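Local coordinates for angiogenin-1 (Salmo salar, PDB 7BFK), which probably cleaves RNA as a secreted endonuclease of the pancreatic ribonuclease family, at residues Asp52-Ile57 with Lys74-Val79. Residues are numbered along the deposited sequence; the frame is centred on the assembly and turned at random.
Sequences DQVQAI and KPFSVV
The ring of Phe76 reaches from strand 76-85 towards helix 51-55 and Ile57, which follows in the chain; Gln53, Val54 and Ile57 receive its far end. Backbones stay well apart, 9.3 Å between the CA atoms of Val54 and Phe76, and no hydrogen bond joins the two segments, which bury 149 Å² between them.

The apolar part of the contact is made by branch ends. Ile57 comes towards the ring from the opposite direction: CG1 lies anti to its own carbonyl carbon (chi1 -66°) and the chain runs on extended, which carries CD1 to 3.8 Å from Phe76 CE1, with Phe76 CZ almost as near. Val54 adds a looser touch, CG2 lying 4.4 Å from Phe76 CE2. Both methyls approach the ring obliquely.

Gln53 contributes both polar and apolar atoms. Its backbone O sits at the ring edge, near the ring plane, 3.8 Å from Phe76 CZ, while its CB packs 4.0 Å from Phe76 CE2. The extended side chain then passes beside the ring, bringing NE2 to 4.1 Å from Phe76 CE2 with the amide and ring planes 30° apart. The helix is also tied at Gln53 N by a hydrogen bond to Asn50 OD1.

Outside the two segments, Ile47, Ala49 and Val103 also touch Phe76, and Ile57 rests on Val103 and Ile105. Replacing Phe76 by an alanine is likely to leave Ile57 CD1, Val54 CG2 and Gln53 CB without the ring they pack on, opening a gap between helix and strand.

Backbone hydrogen bonds from Phe76 to Lys101 and from Ser77 to Leu48 place the strand between its antiparallel neighbours, so the contact is a helix-to-sheet packing that seats helix 51-55 against the curved antiparallel sheet of the pancreatic ribonuclease fold.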
# COMPACT_ATOMS: atom_id res chain seq x y z
N ASP A 52 -4.92 1.89 13.00
CA ASP A 52 -6.17 2.58 13.43
C ASP A 52 -6.46 3.78 12.52
O ASP A 52 -7.61 3.96 12.18
CB ASP A 52 -6.11 2.96 14.91
CG ASP A 52 -6.40 1.76 15.81
OD1 ASP A 52 -6.55 0.63 15.27
OD2 ASP A 52 -6.47 1.96 17.00
N GLN A 53 -5.44 4.52 12.12
CA GLN A 53 -5.59 5.73 11.27
C GLN A 53 -6.06 5.31 9.89
O GLN A 53 -6.85 6.03 9.26
CB GLN A 53 -4.27 6.49 11.11
CG GLN A 53 -3.57 6.89 12.42
CD GLN A 53 -2.39 7.79 12.14
OE1 GLN A 53 -1.27 7.59 12.65
NE2 GLN A 53 -2.61 8.80 11.31
N VAL A 54 -5.56 4.18 9.39
CA VAL A 54 -5.93 3.69 8.04
C VAL A 54 -7.29 3.00 8.12
O VAL A 54 -8.09 3.21 7.19
CB VAL A 54 -4.83 2.79 7.43
CG1 VAL A 54 -5.19 2.38 6.01
CG2 VAL A 54 -3.47 3.48 7.45
N GLN A 55 -7.58 2.22 9.18
CA GLN A 55 -8.88 1.52 9.31
C GLN A 55 -9.98 2.59 9.35
O GLN A 55 -11.04 2.37 8.74
CB GLN A 55 -8.93 0.59 10.52
CG GLN A 55 -10.27 -0.14 10.64
CD GLN A 55 -10.31 -1.21 11.72
OE1 GLN A 55 -9.66 -1.11 12.76
NE2 GLN A 55 -11.09 -2.25 11.46
N ALA A 56 -9.70 3.73 9.97
CA ALA A 56 -10.66 4.85 10.14
C ALA A 56 -11.16 5.35 8.77
O ALA A 56 -12.27 5.90 8.73
CB ALA A 56 -10.03 5.96 10.94
N ILE A 57 -10.38 5.19 7.70
CA ILE A 57 -10.78 5.63 6.33
C ILE A 57 -12.12 4.96 5.97
O ILE A 57 -12.93 5.58 5.25
CB ILE A 57 -9.69 5.31 5.28
CG1 ILE A 57 -8.42 6.13 5.53
CG2 ILE A 57 -10.22 5.53 3.87
CD1 ILE A 57 -7.21 5.65 4.76
N LYS A 74 -8.22 12.93 5.13
CA LYS A 74 -6.96 13.61 5.52
C LYS A 74 -5.83 13.03 4.69
O LYS A 74 -5.86 11.87 4.29
CB LYS A 74 -6.74 13.50 7.03
CG LYS A 74 -7.81 14.19 7.86
CD LYS A 74 -7.48 14.32 9.33
CE LYS A 74 -6.42 15.36 9.62
NZ LYS A 74 -6.92 16.74 9.36
N PRO A 75 -4.81 13.84 4.39
CA PRO A 75 -3.63 13.36 3.68
C PRO A 75 -2.73 12.55 4.62
O PRO A 75 -2.76 12.78 5.82
CB PRO A 75 -2.95 14.65 3.23
CG PRO A 75 -3.31 15.63 4.32
CD PRO A 75 -4.72 15.28 4.73
N PHE A 76 -1.95 11.64 4.05
CA PHE A 76 -0.98 10.78 4.75
C PHE A 76 0.41 11.01 4.15
O PHE A 76 0.51 11.39 2.96
CB PHE A 76 -1.36 9.29 4.58
CG PHE A 76 -2.54 8.84 5.39
CD1 PHE A 76 -3.83 9.01 4.91
CD2 PHE A 76 -2.37 8.27 6.64
CE1 PHE A 76 -4.92 8.59 5.67
CE2 PHE A 76 -3.47 7.86 7.39
CZ PHE A 76 -4.73 8.03 6.90
N SER A 77 1.46 10.85 4.96
CA SER A 77 2.84 10.73 4.45
C SER A 77 2.93 9.37 3.79
O SER A 77 2.51 8.39 4.44
CB SER A 77 3.90 10.86 5.50
OG SER A 77 4.06 12.20 5.88
N VAL A 78 3.42 9.31 2.56
CA VAL A 78 3.57 8.02 1.84
C VAL A 78 4.98 7.95 1.27
O VAL A 78 5.64 8.99 1.08
CB VAL A 78 2.50 7.84 0.74
CG1 VAL A 78 1.09 7.86 1.31
CG2 VAL A 78 2.64 8.87 -0.37
N VAL A 79 5.42 6.72 1.05
CA VAL A 79 6.66 6.39 0.32
C VAL A 79 6.21 5.52 -0.85
O VAL A 79 5.50 4.52 -0.61
CB VAL A 79 7.70 5.67 1.20
CG1 VAL A 79 8.79 5.04 0.34
CG2 VAL A 79 8.30 6.63 2.24